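Local coordinates for putative SnoaL-like polyketide cyclase (Shewanella putrefaciens, PDB 3GZB), which is of unknown function but may act as a polyketide cyclase or bind a small ligand, at residues L41-F51 with T61-L70. Residues are numbered along the deposited sequence; the frame is centred on the assembly and turned at random. Where two conformers were deposited one is given.
Sequences LITFYNRDSIF and TGGRFIIDFL
In the SnoaL-like domain, whose fold is of the NTF2 type, helix 63-73 starts directly after a beta hairpin, and its first turn is held against the loop that leads from helix 38-42 into the hairpin's first strand. Ile50 and Thr61 form an antiparallel, non-hydrogen-bonded pair. Beside them, Gly62 N gives a nearly straight bond (176°) to Ser49 O, 2.8 Å away. The next amide, Gly63 N, reaches Asn46 O at 3.0 Å from above the carbonyl plane, while Ser49 N arrives from the opposite face, so one oxygen satisfies two amides. Asn46 suits this turn because its OD1 also accepts from Asp48 N, an Asx turn. Gly62, the N-cap residue, has a positive phi (109°), which suits glycine; Gly63 opens the helix and, with no side chain, leaves room for Tyr45 CB to come within 3.6 Å of its CA.

Further along the helix the contact is apolar. Ile66 wedges between Tyr45 and Phe51: CG2 lies 3.6 Å from Tyr45 CE2 and 3.9 Å from Phe51 CB, and CD1 sits over a face of the Tyr45 ring and beside the backbone of Ser49 and Ile50. Ile67 CD1 meets the edge of that ring, and its CG1 touches Ile42 CG1 (3.8 Å), the two side chains crossing at about a right angle. Leu41 CD2 presses tightly on Leu70 CD1 (3.5 Å). In the Phe51 conformer described, one of two, the edge of Phe69 meets a face of the Phe51 ring, planes at 64°.

Polar ends are met by neighbours: Tyr45 OH is hydrogen-bonded to Tyr29 OH of helix 21-34, and Ser49 OG to Val135 O. Leu33 of helix 21-34 touches Leu41 and Leu70, while strand 50-53 runs parallel to strand 134-142, joining this corner to the main sheet.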
ATOM      1  N   LEU A  41      19.237 -11.146  -4.561  1.00 11.07           N
ATOM      2  CA  LEU A  41      17.861 -11.276  -4.117  1.00 11.57           C
ATOM      3  C   LEU A  41      17.633 -12.527  -3.287  1.00 10.21           C
ATOM      4  O   LEU A  41      16.955 -12.473  -2.242  1.00 11.65           O
ATOM      5  CB  LEU A  41      16.876 -11.242  -5.287  1.00 10.95           C
ATOM      6  CG  LEU A  41      15.440 -10.846  -4.911  1.00 13.60           C
ATOM      7  CD1 LEU A  41      15.366  -9.379  -4.525  1.00 10.82           C
ATOM      8  CD2 LEU A  41      14.412 -11.134  -6.037  1.00 14.27           C
ATOM      9  N   ILE A  42      18.232 -13.655  -3.675  1.00 10.58           N
ATOM     10  CA  ILE A  42      17.928 -14.881  -2.942  1.00 13.63           C
ATOM     11  C   ILE A  42      18.486 -14.826  -1.511  1.00 13.88           C
ATOM     12  O   ILE A  42      17.958 -15.535  -0.640  1.00 12.70           O
ATOM     13  CB  ILE A  42      18.336 -16.127  -3.712  1.00 17.01           C
ATOM     14  CG1 ILE A  42      17.556 -17.357  -3.202  1.00 18.87           C
ATOM     15  CG2 ILE A  42      19.839 -16.278  -3.661  1.00 14.91           C
ATOM     16  CD1 ILE A  42      17.827 -18.647  -4.006  1.00 20.85           C
ATOM     17  N   THR A  43      19.503 -13.992  -1.256  1.00 10.92           N
ATOM     18  CA  THR A  43      19.998 -13.786   0.136  1.00 10.94           C
ATOM     19  C   THR A  43      18.935 -13.219   1.066  1.00 10.95           C
ATOM     20  O   THR A  43      19.049 -13.345   2.291  1.00 11.50           O
ATOM     21  CB  THR A  43      21.243 -12.918   0.230  1.00 11.95           C
ATOM     22  OG1 THR A  43      20.949 -11.541   0.071  1.00 13.43           O
ATOM     23  CG2 THR A  43      22.358 -13.355  -0.759  1.00 15.24           C
ATOM     24  N   PHE A  44      17.892 -12.595   0.514  1.00  9.69           N
ATOM     25  CA  PHE A  44      16.863 -12.016   1.330  1.00  9.26           C
ATOM     26  C   PHE A  44      15.723 -13.005   1.608  1.00 10.16           C
ATOM     27  O   PHE A  44      14.785 -12.664   2.336  1.00 10.93           O
ATOM     28  CB  PHE A  44      16.224 -10.801   0.634  1.00 10.07           C
ATOM     29  CG  PHE A  44      17.070  -9.559   0.660  1.00 10.19           C
ATOM     30  CD1 PHE A  44      17.967  -9.285  -0.365  1.00 10.63           C
ATOM     31  CD2 PHE A  44      16.933  -8.640   1.687  1.00 11.87           C
ATOM     32  CE1 PHE A  44      18.724  -8.097  -0.322  1.00 12.42           C
ATOM     33  CE2 PHE A  44      17.702  -7.478   1.708  1.00 11.08           C
ATOM     34  CZ  PHE A  44      18.578  -7.221   0.724  1.00 12.03           C
ATOM     35  N   TYR A  45      15.792 -14.229   1.079  1.00  8.90           N
ATOM     36  CA  TYR A  45      14.703 -15.180   1.267  1.00  9.19           C
ATOM     37  C   TYR A  45      15.167 -16.426   2.012  1.00 10.51           C
ATOM     38  O   TYR A  45      16.351 -16.830   1.941  1.00 11.43           O
ATOM     39  CB  TYR A  45      14.129 -15.664  -0.087  1.00  9.47           C
ATOM     40  CG  TYR A  45      13.543 -14.610  -0.982  1.00  8.19           C
ATOM     41  CD1 TYR A  45      12.810 -13.553  -0.481  1.00 10.03           C
ATOM     42  CD2 TYR A  45      13.722 -14.686  -2.361  1.00 10.52           C
ATOM     43  CE1 TYR A  45      12.239 -12.611  -1.324  1.00  9.47           C
ATOM     44  CE2 TYR A  45      13.181 -13.751  -3.217  1.00 10.31           C
ATOM     45  CZ  TYR A  45      12.447 -12.687  -2.694  1.00  9.75           C
ATOM     46  OH  TYR A  45      11.896 -11.784  -3.591  1.00 11.04           O
ATOM     47  N   ASN A  46      14.247 -17.047   2.722  1.00  9.82           N
ATOM     48  CA  ASN A  46      14.398 -18.445   3.153  1.00 11.77           C
ATOM     49  C   ASN A  46      13.186 -19.278   2.803  1.00  9.13           C
ATOM     50  O   ASN A  46      12.333 -18.816   2.027  1.00  9.51           O
ATOM     51  CB  ASN A  46      14.779 -18.530   4.635  1.00 11.07           C
ATOM     52  CG  ASN A  46      13.638 -18.282   5.558  1.00 13.14           C
ATOM     53  OD1 ASN A  46      12.516 -17.929   5.166  1.00 11.97           O
ATOM     54  ND2 ASN A  46      13.907 -18.493   6.851  1.00 17.08           N
ATOM     55  N   ARG A  47      13.098 -20.513   3.285  1.00  9.96           N
ATOM     56  CA  ARG A  47      12.020 -21.400   2.881  1.00 10.81           C
ATOM     57  C   ARG A  47      10.617 -20.903   3.313  1.00 11.00           C
ATOM     58  O   ARG A  47       9.621 -21.390   2.787  1.00 12.01           O
ATOM     59  CB  ARG A  47      12.261 -22.818   3.446  1.00 10.93           C
ATOM     60  CG  ARG A  47      12.129 -22.932   4.936  1.00 12.58           C
ATOM     61  CD  ARG A  47      12.528 -24.345   5.363  1.00 20.93           C
ATOM     62  NE  ARG A  47      12.267 -24.680   6.755  1.00 25.78           N
ATOM     63  CZ  ARG A  47      12.424 -25.917   7.236  1.00 36.05           C
ATOM     64  NH1 ARG A  47      12.842 -26.891   6.426  1.00 25.50           N
ATOM     65  NH2 ARG A  47      12.168 -26.194   8.513  1.00 34.99           N
ATOM     66  N   ASP A  48      10.563 -19.941   4.231  1.00 10.12           N
ATOM     67  CA  ASP A  48       9.301 -19.425   4.742  1.00 11.74           C
ATOM     68  C   ASP A  48       8.926 -18.088   4.108  1.00 11.13           C
ATOM     69  O   ASP A  48       7.827 -17.606   4.357  1.00 11.93           O
ATOM     70  CB  ASP A  48       9.367 -19.212   6.269  1.00 11.23           C
ATOM     71  CG  ASP A  48       9.597 -20.539   7.043  1.00 14.35           C
ATOM     72  OD1 ASP A  48       8.982 -21.552   6.675  1.00 17.20           O
ATOM     73  OD2 ASP A  48      10.422 -20.498   7.967  1.00 21.77           O
ATOM     74  N   SER A  49       9.800 -17.485   3.305  1.00 11.13           N
ATOM     75  CA  SER A  49       9.474 -16.163   2.739  1.00  9.44           C
ATOM     76  C   SER A  49       8.267 -16.269   1.801  1.00  9.52           C
ATOM     77  O   SER A  49       8.131 -17.259   1.098  1.00  9.52           O
ATOM     78  CB  SER A  49      10.675 -15.577   1.959  1.00  9.10           C
ATOM     79  OG  SER A  49      11.804 -15.354   2.782  1.00 10.07           O
ATOM     80  N   ILE A  50       7.458 -15.219   1.790  1.00  7.87           N
ATOM     81  CA  ILE A  50       6.259 -15.154   0.985  1.00  8.36           C
ATOM     82  C   ILE A  50       6.372 -13.985   0.010  1.00  9.94           C
ATOM     83  O   ILE A  50       6.782 -12.871   0.398  1.00  9.57           O
ATOM     84  CB  ILE A  50       5.061 -14.927   1.858  1.00  9.36           C
ATOM     85  CG1 ILE A  50       4.803 -16.153   2.733  1.00 12.83           C
ATOM     86  CG2 ILE A  50       3.791 -14.643   1.012  1.00 10.95           C
ATOM     87  CD1 ILE A  50       3.868 -15.859   3.861  1.00 14.43           C
ATOM     88  N   PHE A  51       6.041 -14.223  -1.270  1.00  9.39           N
ATOM     89  CA  PHE A  51       5.836 -13.179  -2.272  0.50  9.40           C
ATOM     90  C   PHE A  51       4.345 -13.268  -2.646  1.00 11.30           C
ATOM     91  O   PHE A  51       3.917 -14.306  -3.196  1.00 11.56           O
ATOM     92  CB  PHE A  51       6.746 -13.413  -3.490  0.50  9.90           C
ATOM     93  CG  PHE A  51       6.833 -12.230  -4.428  0.50  9.56           C
ATOM     94  CD1 PHE A  51       5.749 -11.874  -5.211  0.50 10.27           C
ATOM     95  CD2 PHE A  51       7.987 -11.473  -4.511  0.50 11.43           C
ATOM     96  CE1 PHE A  51       5.816 -10.769  -6.056  0.50 13.42           C
ATOM     97  CE2 PHE A  51       8.042 -10.374  -5.366  0.50 13.28           C
ATOM     98  CZ  PHE A  51       6.952 -10.044  -6.106  0.50  7.56           C
ATOM     99  N   THR A  61       5.297 -19.315  -1.770  1.00  8.33           N
ATOM    100  CA  THR A  61       5.979 -19.521  -0.503  1.00  7.68           C
ATOM    101  C   THR A  61       7.264 -20.289  -0.716  1.00  9.08           C
ATOM    102  O   THR A  61       7.250 -21.419  -1.197  1.00  9.76           O
ATOM    103  CB  THR A  61       5.133 -20.229   0.549  1.00  8.98           C
ATOM    104  OG1 THR A  61       3.945 -19.477   0.831  1.00 11.78           O
ATOM    105  CG2 THR A  61       5.917 -20.385   1.851  1.00 11.43           C
ATOM    106  N   GLY A  62       8.358 -19.710  -0.237  1.00  8.91           N
ATOM    107  CA  GLY A  62       9.677 -20.321  -0.313  1.00  9.29           C
ATOM    108  C   GLY A  62      10.579 -19.610  -1.311  1.00  8.16           C
ATOM    109  O   GLY A  62      10.259 -19.474  -2.478  1.00  8.63           O
ATOM    110  N   GLY A  63      11.767 -19.212  -0.869  1.00  9.34           N
ATOM    111  CA  GLY A  63      12.677 -18.463  -1.730  1.00  8.70           C
ATOM    112  C   GLY A  63      12.987 -19.117  -3.052  1.00  8.31           C
ATOM    113  O   GLY A  63      13.082 -18.432  -4.068  1.00  9.34           O
ATOM    114  N   ARG A  64      13.167 -20.446  -3.095  1.00  8.98           N
ATOM    115  CA  ARG A  64      13.455 -21.089  -4.372  1.00  8.12           C
ATOM    116  C   ARG A  64      12.277 -20.973  -5.359  1.00  7.29           C
ATOM    117  O   ARG A  64      12.459 -20.785  -6.550  1.00  8.92           O
ATOM    118  CB  ARG A  64      13.914 -22.533  -4.205  1.00  8.33           C
ATOM    119  CG  ARG A  64      15.117 -22.622  -3.323  1.00 10.22           C
ATOM    120  CD  ARG A  64      15.655 -24.044  -3.274  1.00 10.47           C
ATOM    121  NE  ARG A  64      16.753 -24.100  -2.306  1.00 13.17           N
ATOM    122  CZ  ARG A  64      17.994 -23.715  -2.591  1.00 17.59           C
ATOM    123  NH1 ARG A  64      18.310 -23.264  -3.802  1.00 22.43           N
ATOM    124  NH2 ARG A  64      18.903 -23.778  -1.624  1.00 22.47           N
ATOM    125  N   PHE A  65      11.065 -21.107  -4.868  1.00  7.03           N
ATOM    126  CA  PHE A  65       9.891 -20.981  -5.729  1.00  6.58           C
ATOM    127  C   PHE A  65       9.697 -19.520  -6.175  1.00  8.76           C
ATOM    128  O   PHE A  65       9.279 -19.280  -7.319  1.00  7.67           O
ATOM    129  CB  PHE A  65       8.664 -21.424  -4.930  1.00  8.08           C
ATOM    130  CG  PHE A  65       8.570 -22.906  -4.622  1.00  7.54           C
ATOM    131  CD1 PHE A  65       9.516 -23.835  -4.980  1.00  7.88           C
ATOM    132  CD2 PHE A  65       7.501 -23.368  -3.887  1.00  8.07           C
ATOM    133  CE1 PHE A  65       9.388 -25.198  -4.669  1.00  7.15           C
ATOM    134  CE2 PHE A  65       7.375 -24.716  -3.558  1.00  8.13           C
ATOM    135  CZ  PHE A  65       8.317 -25.628  -3.945  1.00  7.77           C
ATOM    136  N   ILE A  66       9.986 -18.579  -5.293  1.00  8.15           N
ATOM    137  CA  ILE A  66       9.854 -17.160  -5.627  1.00  7.26           C
ATOM    138  C   ILE A  66      10.864 -16.809  -6.738  1.00  8.62           C
ATOM    139  O   ILE A  66      10.497 -16.215  -7.745  1.00  8.67           O
ATOM    140  CB  ILE A  66      10.038 -16.252  -4.402  1.00  7.20           C
ATOM    141  CG1 ILE A  66       8.992 -16.541  -3.356  1.00  8.22           C
ATOM    142  CG2 ILE A  66      10.097 -14.769  -4.825  1.00  9.56           C
ATOM    143  CD1 ILE A  66       9.313 -15.918  -1.970  1.00  9.58           C
ATOM    144  N   ILE A  67      12.126 -17.208  -6.550  1.00  6.91           N
ATOM    145  CA  ILE A  67      13.167 -16.869  -7.533  1.00  7.44           C
ATOM    146  C   ILE A  67      12.846 -17.470  -8.894  1.00  8.24           C
ATOM    147  O   ILE A  67      13.015 -16.843  -9.942  1.00  9.39           O
ATOM    148  CB  ILE A  67      14.579 -17.257  -7.050  1.00  9.42           C
ATOM    149  CG1 ILE A  67      14.985 -16.406  -5.829  1.00 11.66           C
ATOM    150  CG2 ILE A  67      15.648 -17.152  -8.193  1.00 10.84           C
ATOM    151  CD1 ILE A  67      15.406 -14.964  -6.136  1.00 12.84           C
ATOM    152  N   ASP A  68      12.407 -18.735  -8.916  1.00  7.88           N
ATOM    153  CA  ASP A  68      12.065 -19.315 -10.215  1.00  8.55           C
ATOM    154  C   ASP A  68      10.923 -18.575 -10.914  1.00  7.86           C
ATOM    155  O   ASP A  68      11.007 -18.337 -12.114  1.00  8.53           O
ATOM    156  CB  ASP A  68      11.721 -20.813 -10.085  1.00  7.84           C
ATOM    157  CG  ASP A  68      11.688 -21.502 -11.402  1.00 10.75           C
ATOM    158  OD1 ASP A  68      12.791 -21.771 -11.926  1.00 13.49           O
ATOM    159  OD2 ASP A  68      10.598 -21.800 -11.933  1.00 12.43           O
ATOM    160  N   PHE A  69       9.876 -18.237 -10.183  1.00  8.38           N
ATOM    161  CA  PHE A  69       8.769 -17.459 -10.718  1.00  8.26           C
ATOM    162  C   PHE A  69       9.249 -16.107 -11.270  1.00  9.08           C
ATOM    163  O   PHE A  69       8.871 -15.728 -12.392  1.00  8.85           O
ATOM    164  CB  PHE A  69       7.660 -17.332  -9.652  1.00  9.15           C
ATOM    165  CG  PHE A  69       6.965 -15.998  -9.621  1.00 10.44           C
ATOM    166  CD1 PHE A  69       6.051 -15.652 -10.567  1.00 13.24           C
ATOM    167  CD2 PHE A  69       7.244 -15.117  -8.617  1.00 14.17           C
ATOM    168  CE1 PHE A  69       5.426 -14.407 -10.517  1.00 16.70           C
ATOM    169  CE2 PHE A  69       6.636 -13.849  -8.572  1.00 14.56           C
ATOM    170  CZ  PHE A  69       5.736 -13.517  -9.517  1.00 16.86           C
ATOM    171  N   LEU A  70      10.081 -15.416 -10.511  1.00  9.26           N
ATOM    172  CA  LEU A  70      10.594 -14.078 -10.936  1.00  8.11           C
ATOM    173  C   LEU A  70      11.433 -14.208 -12.192  1.00  9.46           C
ATOM    174  O   LEU A  70      11.238 -13.433 -13.144  1.00  9.72           O
ATOM    175  CB  LEU A  70      11.407 -13.444  -9.829  1.00  8.69           C
ATOM    176  CG  LEU A  70      10.635 -13.031  -8.610  1.00 10.56           C
ATOM    177  CD1 LEU A  70      11.628 -12.563  -7.490  1.00 10.00           C
ATOM    178  CD2 LEU A  70       9.629 -11.903  -8.976  1.00 11.55           C
TER